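Local coordinates for possible sortase-like protein (Corynebacterium diphtheriae, PDB 5UUS), which probably acts as a class E-type sortase, a membrane-bound cysteine transpeptidase of the kind that joins proteins to the cell wall, at residues A[132-135]-A[136-140]; A[102-105]-A[106-110]; A[139-142]-A[143-147]. One frame throughout, in Å; residues are numbered along the deposited sequence.

Contact 1: residues A[132-135]-A[136-140]; sequences QRYD and EAMGC
The carbonyl oxygen Tyr134 O takes the backbone hydrogen of Met138 N at 2.8 Å, the last of three successive i to i+4 bonds; the other two join Gln132 to Glu136 and Arg133 to Ala137. Tyr134 and Met138 meet again through their side chains, which run alongside each other and point the same way. With CG of Tyr134 anti to N (chi1 -178°), the ring is brought beside Met138, whose chain bends twice. Met138 CG rests over one face of the ring, toward its rim, 3.5 Å from Tyr134 CE1, in a CH-pi contact. The sulfur lies obliquely, Met138 SD being 4.4 Å from the centroid of the Tyr134 ring, a Met-aromatic contact. On another flank the extended Glu136 side chain crosses that of Gln132 at an angle: Glu136 CG lies 3.2 Å from Gln132 O, and the carboxylate is turned 57° from the Gln132 amide. Arg133 bonds to Ile149 O of helix 143-151 and to Val157 O in the loop beyond, and Glu136 OE1 to Ser128 in the loop before. Helix 143-151 is thus met by two kinds of chemistry, the polarisable sulfur-ring pair and the charged guanidinium group.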
loop_
_atom_site.group_PDB
_atom_site.type_symbol
_atom_site.label_atom_id
_atom_site.label_comp_id
_atom_site.label_asym_id
_atom_site.label_seq_id
_atom_site.Cartn_x
_atom_site.Cartn_y
_atom_site.Cartn_z
ATOM N N GLN A 132 -16.596 -2.681 17.036
ATOM C CA GLN A 132 -15.347 -1.958 17.238
ATOM C C GLN A 132 -14.631 -1.709 15.917
ATOM O O GLN A 132 -14.036 -0.659 15.715
ATOM C CB GLN A 132 -14.433 -2.709 18.191
ATOM C CG GLN A 132 -13.129 -1.990 18.457
ATOM C CD GLN A 132 -12.267 -2.759 19.428
ATOM O OE1 GLN A 132 -12.402 -3.976 19.560
ATOM N NE2 GLN A 132 -11.384 -2.054 20.127
ATOM N N ARG A 133 -14.675 -2.700 15.036
ATOM C CA ARG A 133 -14.076 -2.601 13.700
ATOM C C ARG A 133 -14.740 -1.469 12.911
ATOM O O ARG A 133 -14.066 -0.653 12.259
ATOM C CB ARG A 133 -14.224 -3.950 12.975
ATOM C CG ARG A 133 -13.692 -4.041 11.557
ATOM C CD ARG A 133 -13.598 -5.520 11.153
ATOM N NE ARG A 133 -13.324 -5.717 9.733
ATOM C CZ ARG A 133 -12.114 -5.726 9.184
ATOM N NH1 ARG A 133 -11.045 -5.520 9.941
ATOM N NH2 ARG A 133 -11.964 -5.919 7.861
ATOM N N TYR A 134 -16.065 -1.413 13.005
ATOM C CA TYR A 134 -16.841 -0.389 12.331
ATOM C C TYR A 134 -16.471 1.002 12.834
ATOM O O TYR A 134 -16.184 1.907 12.057
ATOM C CB TYR A 134 -18.335 -0.631 12.543
ATOM C CG TYR A 134 -19.211 0.375 11.822
ATOM C CD1 TYR A 134 -19.822 1.409 12.510
ATOM C CD2 TYR A 134 -19.410 0.294 10.444
ATOM C CE1 TYR A 134 -20.624 2.320 11.853
ATOM C CE2 TYR A 134 -20.210 1.199 9.778
ATOM C CZ TYR A 134 -20.815 2.215 10.486
ATOM O OH TYR A 134 -21.618 3.132 9.838
ATOM N N ASP A 135 -16.488 1.164 14.148
ATOM C CA ASP A 135 -16.158 2.437 14.751
ATOM C C ASP A 135 -14.742 2.869 14.381
ATOM O O ASP A 135 -14.486 4.051 14.151
ATOM C CB ASP A 135 -16.302 2.366 16.273
ATOM C CG ASP A 135 -17.735 2.124 16.719
ATOM O OD1 ASP A 135 -18.681 2.496 15.981
ATOM O OD2 ASP A 135 -17.905 1.568 17.827
ATOM N N GLU A 136 -13.818 1.921 14.329
ATOM C CA GLU A 136 -12.449 2.277 13.960
ATOM C C GLU A 136 -12.371 2.691 12.489
ATOM O O GLU A 136 -11.652 3.637 12.128
ATOM C CB GLU A 136 -11.489 1.122 14.243
ATOM C CG GLU A 136 -11.278 0.879 15.728
ATOM C CD GLU A 136 -10.440 -0.347 16.017
ATOM O OE1 GLU A 136 -10.068 -1.065 15.064
ATOM O OE2 GLU A 136 -10.165 -0.598 17.208
ATOM N N ALA A 137 -13.123 1.991 11.650
ATOM C CA ALA A 137 -13.126 2.273 10.228
ATOM C C ALA A 137 -13.796 3.615 9.948
ATOM O O ALA A 137 -13.378 4.361 9.052
ATOM C CB ALA A 137 -13.804 1.152 9.480
ATOM N N MET A 138 -14.804 3.945 10.748
ATOM C CA MET A 138 -15.512 5.219 10.608
ATOM C C MET A 138 -14.636 6.434 10.908
ATOM O O MET A 138 -15.010 7.552 10.602
ATOM C CB MET A 138 -16.744 5.248 11.518
ATOM C CG MET A 138 -17.903 4.428 10.985
ATOM S SD MET A 138 -18.494 5.086 9.424
ATOM C CE MET A 138 -18.749 6.800 9.866
ATOM N N GLY A 139 -13.469 6.204 11.493
ATOM C CA GLY A 139 -12.532 7.275 11.762
ATOM C C GLY A 139 -11.865 7.877 10.528
ATOM O O GLY A 139 -11.391 9.010 10.590
ATOM N N CYS A 140 -11.810 7.146 9.416
ATOM C CA CYS A 140 -11.122 7.677 8.231
ATOM C C CYS A 140 -11.650 7.165 6.893
ATOM O O CYS A 140 -11.239 7.652 5.855
ATOM C CB CYS A 140 -9.621 7.377 8.314
ATOM S SG CYS A 140 -9.235 5.633 8.428
#

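Contact 2: residues A[102-105]-A[106-110]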
loop_
_atom_site.group_PDB
_atom_site.type_symbol
_atom_site.label_atom_id
_atom_site.label_comp_id
_atom_site.label_asym_id
_atom_site.label_seq_id
_atom_site.Cartn_x
_atom_site.Cartn_y
_atom_site.Cartn_z
ATOM N N GLY A 102 4.744 -2.911 12.406
ATOM C CA GLY A 102 3.986 -3.371 13.566
ATOM C C GLY A 102 3.496 -2.224 14.436
ATOM O O GLY A 102 2.608 -2.392 15.287
ATOM N N ASN A 103 4.064 -1.045 14.208
ATOM C CA ASN A 103 3.706 0.135 14.976
ATOM C C ASN A 103 2.650 0.985 14.301
ATOM O O ASN A 103 2.159 1.932 14.901
ATOM C CB ASN A 103 4.941 0.981 15.262
ATOM C CG ASN A 103 5.913 0.280 16.191
ATOM O OD1 ASN A 103 5.508 -0.456 17.096
ATOM N ND2 ASN A 103 7.201 0.492 15.961
ATOM N N LEU A 104 2.287 0.641 13.066
ATOM C CA LEU A 104 1.155 1.322 12.410
ATOM C C LEU A 104 -0.172 1.021 13.105
ATOM O O LEU A 104 -0.391 -0.086 13.607
ATOM C CB LEU A 104 1.060 0.925 10.946
ATOM C CG LEU A 104 2.179 1.444 10.040
ATOM C CD1 LEU A 104 2.137 0.738 8.698
ATOM C CD2 LEU A 104 2.052 2.929 9.829
ATOM N N ASN A 105 -1.046 2.018 13.162
ATOM C CA ASN A 105 -2.390 1.811 13.699
ATOM C C ASN A 105 -3.422 2.040 12.629
ATOM O O ASN A 105 -3.118 2.682 11.615
ATOM C CB ASN A 105 -2.665 2.740 14.870
ATOM C CG ASN A 105 -1.632 2.617 15.964
ATOM O OD1 ASN A 105 -1.062 3.619 16.407
ATOM N ND2 ASN A 105 -1.360 1.388 16.384
ATOM N N VAL A 106 -4.640 1.539 12.855
ATOM C CA VAL A 106 -5.733 1.764 11.911
ATOM C C VAL A 106 -5.851 3.257 11.601
ATOM O O VAL A 106 -5.681 4.088 12.487
ATOM C CB VAL A 106 -7.086 1.231 12.441
ATOM C CG1 VAL A 106 -7.402 1.830 13.790
ATOM C CG2 VAL A 106 -8.228 1.549 11.453
ATOM N N CYS A 107 -6.069 3.565 10.321
ATOM C CA CYS A 107 -6.277 4.921 9.800
ATOM C C CYS A 107 -4.982 5.716 9.588
ATOM O O CYS A 107 -5.013 6.799 8.999
ATOM C CB CYS A 107 -7.250 5.700 10.703
ATOM S SG CYS A 107 -8.998 5.241 10.468
ATOM N N ASP A 108 -3.846 5.189 10.039
ATOM C CA ASP A 108 -2.552 5.764 9.665
ATOM C C ASP A 108 -2.435 5.817 8.117
ATOM O O ASP A 108 -2.805 4.853 7.433
ATOM C CB ASP A 108 -1.392 4.935 10.246
ATOM C CG ASP A 108 -1.145 5.204 11.720
ATOM O OD1 ASP A 108 -1.735 6.157 12.281
ATOM O OD2 ASP A 108 -0.321 4.471 12.307
ATOM N N ALA A 109 -1.915 6.930 7.584
ATOM C CA ALA A 109 -1.814 7.140 6.132
ATOM C C ALA A 109 -0.548 6.536 5.545
ATOM O O ALA A 109 0.531 6.603 6.147
ATOM C CB ALA A 109 -1.862 8.650 5.799
ATOM N N ILE A 110 -0.693 5.928 4.376
ATOM C CA ILE A 110 0.441 5.583 3.548
ATOM C C ILE A 110 0.235 6.392 2.252
ATOM O O ILE A 110 -0.749 6.190 1.555
ATOM C CB ILE A 110 0.518 4.089 3.230
ATOM C CG1 ILE A 110 0.246 3.216 4.495
ATOM C CG2 ILE A 110 1.838 3.765 2.477
ATOM C CD1 ILE A 110 1.223 3.415 5.549
#
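Asn105 N gives its hydrogen to Asp108 OD2 at 2.7 Å in an essentially straight bond (179° at the hydrogen), and Asp108 N returns one to Asn105 O at 3.0 Å. Two residues thus hold each other by a reciprocal pair, one bond from backbone to carboxylate and one from backbone to backbone. The donor Asn105 N does not approach in the plane of the carboxylate: it meets Asp108 OD2 from above, 58° out of that plane. The side chain reaches back because its CG stands beside its own backbone N and anti to the carbonyl carbon (chi1 -78°), which lays the carboxylate against the start of the turn.

One step out, Leu104 lies obliquely across Asp108. Its methyl Leu104 CD2 comes within 3.8 Å of Asp108 OD2, so the oxygen that takes the hydrogen bond also has an apolar neighbour. The other branch, Leu104 CD1, turns to the methyl end of Ile110 at 4.2 Å from Ile110 CD1, a looser apolar contact with the start of strand 109-114.

The backbone that sets these groups in place is a type II beta turn from Asn105 to Asp108, with Val106 and Cys107 at its corners; Cys107 has the positive phi that such a turn has at its third position. Outside the turn, Cys107 and Asp108 make backbone bonds to Val123, Cys107 O accepts from Arg122, and Leu104 O accepts from Arg160, while Cys107 SG forms a disulfide with Cys140. The chemistry implies a turn closed at two levels: Asp108 donates through its backbone N and accepts through its carboxylate, which takes the N-H of the turn's first residue, so a main-chain and a side-chain bond hold the two ends together.

Contact 3: residues A[139-142]-A[143-147]; sequences GCFT and PEQAE
A capping box starts helix 143-151, with Thr142 at the N-cap and Gln145 three residues on. Thr142 OG1 accepts from Gln145 N at 2.9 Å, close to straight at 169°, and Gln145 OE1 accepts from Thr142 N at 3.1 Å. Each residue therefore uses its side chain to satisfy the other's main-chain N-H. The second bond arrives in the plane of the Gln145 amide, on a lone pair of its oxygen. Thr142 OG1 sits between the backbone N and carbonyl carbon (chi1 70°), the orientation that turns the hydroxyl toward the first turn of the helix. The regular helical bonding begins at the same residue, with Ala146 N 2.8 Å from Thr142 O.

At the first helical position, the Thr142-Pro143 peptide link itself brings Pro143 CD close to Thr142 CB, a tight pair at 3.5 Å. Gln145, with its chain extended beyond CG, reaches back past the cap to Phe141. There Gln145 OE1 lies at the edge of the Phe141 ring, near its plane and 3.6 Å from CD1 of that ring, with the amide and ring planes 80° apart. One ring face of Phe141 is met by Cys140 SG, 3.6 Å above the plane and offset toward the rim. The remaining end of the Gln145 amide is held too: Gln145 NE2 donates to Glu187 and to Leu211 O, so both ends of the amide are bonded and its rotation should be fixed.

Around the cap, Phe141 packs on Met210 and Thr212 of strand 204-216 and on Arg122 of strand 117-123. Ala146, on the first turn, faces Tyr134 and Ala137, placing the helix start between the sheet and helix 130-137.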
loop_
_atom_site.group_PDB
_atom_site.type_symbol
_atom_site.label_atom_id
_atom_site.label_comp_id
_atom_site.label_asym_id
_atom_site.label_seq_id
_atom_site.Cartn_x
_atom_site.Cartn_y
_atom_site.Cartn_z
ATOM N N GLY A 139 -13.469 6.204 11.493
ATOM C CA GLY A 139 -12.532 7.275 11.762
ATOM C C GLY A 139 -11.865 7.877 10.528
ATOM O O GLY A 139 -11.391 9.010 10.590
ATOM N N CYS A 140 -11.810 7.146 9.416
ATOM C CA CYS A 140 -11.122 7.677 8.231
ATOM C C CYS A 140 -11.650 7.165 6.893
ATOM O O CYS A 140 -11.239 7.652 5.855
ATOM C CB CYS A 140 -9.621 7.377 8.314
ATOM S SG CYS A 140 -9.235 5.633 8.428
ATOM N N PHE A 141 -12.534 6.172 6.906
ATOM C CA PHE A 141 -13.114 5.689 5.658
ATOM C C PHE A 141 -14.521 6.258 5.451
ATOM O O PHE A 141 -15.095 6.840 6.368
ATOM C CB PHE A 141 -13.130 4.159 5.655
ATOM C CG PHE A 141 -11.755 3.549 5.770
ATOM C CD1 PHE A 141 -10.886 3.561 4.687
ATOM C CD2 PHE A 141 -11.333 2.974 6.954
ATOM C CE1 PHE A 141 -9.612 3.021 4.780
ATOM C CE2 PHE A 141 -10.066 2.416 7.062
ATOM C CZ PHE A 141 -9.205 2.426 5.961
ATOM N N THR A 142 -15.078 6.087 4.254
ATOM C CA THR A 142 -16.459 6.499 4.009
ATOM C C THR A 142 -17.389 5.552 4.778
ATOM O O THR A 142 -16.963 4.470 5.206
ATOM C CB THR A 142 -16.786 6.492 2.513
ATOM O OG1 THR A 142 -16.834 5.143 2.049
ATOM C CG2 THR A 142 -15.687 7.244 1.718
ATOM N N PRO A 143 -18.644 5.979 5.005
ATOM C CA PRO A 143 -19.578 5.091 5.702
ATOM C C PRO A 143 -19.785 3.824 4.896
ATOM O O PRO A 143 -19.883 2.749 5.468
ATOM C CB PRO A 143 -20.868 5.922 5.813
ATOM C CG PRO A 143 -20.630 7.175 4.998
ATOM C CD PRO A 143 -19.158 7.354 4.874
ATOM N N GLU A 144 -19.787 3.955 3.575
ATOM C CA GLU A 144 -19.888 2.803 2.684
ATOM C C GLU A 144 -18.676 1.859 2.796
ATOM O O GLU A 144 -18.835 0.642 2.901
ATOM C CB GLU A 144 -20.060 3.276 1.237
ATOM C CG GLU A 144 -21.363 4.068 0.999
ATOM C CD GLU A 144 -21.335 5.525 1.521
ATOM O OE1 GLU A 144 -20.244 6.075 1.813
ATOM O OE2 GLU A 144 -22.426 6.123 1.643
ATOM N N GLN A 145 -17.463 2.406 2.765
ATOM C CA GLN A 145 -16.288 1.572 3.023
ATOM C C GLN A 145 -16.347 0.896 4.400
ATOM O O GLN A 145 -16.030 -0.281 4.529
ATOM C CB GLN A 145 -15.010 2.397 2.908
ATOM C CG GLN A 145 -14.651 2.744 1.460
ATOM C CD GLN A 145 -13.427 3.633 1.401
ATOM O OE1 GLN A 145 -13.295 4.557 2.195
ATOM N NE2 GLN A 145 -12.535 3.364 0.450
ATOM N N ALA A 146 -16.756 1.641 5.422
ATOM C CA ALA A 146 -16.832 1.070 6.764
ATOM C C ALA A 146 -17.761 -0.137 6.797
ATOM O O ALA A 146 -17.482 -1.126 7.503
ATOM C CB ALA A 146 -17.282 2.113 7.759
ATOM N N GLU A 147 -18.862 -0.074 6.046
ATOM C CA GLU A 147 -19.798 -1.198 6.022
ATOM C C GLU A 147 -19.190 -2.386 5.326
ATOM O O GLU A 147 -19.305 -3.506 5.823
ATOM C CB GLU A 147 -21.115 -0.832 5.349
ATOM C CG GLU A 147 -21.945 0.118 6.183
ATOM C CD GLU A 147 -23.298 0.425 5.556
ATOM O OE1 GLU A 147 -23.805 -0.422 4.782
ATOM O OE2 GLU A 147 -23.849 1.516 5.838
#

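Contacts 1 and 3 are consecutive: they share Gly139 and Cys140, their centres lie about 7 Å apart, and the helix ended by one is followed by the helix opened by the other. Ala146 of contact 3 fits against contact 1, its CB 3.6 Å from Met138 SD and 3.7 Å from Tyr134 CE2. Contact 2 comes earlier in the chain, about 13 Å from contact 1 and 16 Å from contact 3 between centres, yet it is covalently tied to both by the disulfide, Cys107 SG to Cys140 SG at 2.1 Å. The connection thus fastens the interhelical loop to the turn before strand 109-114. All three lie away from the predicted active-site residues His90 and Cys195.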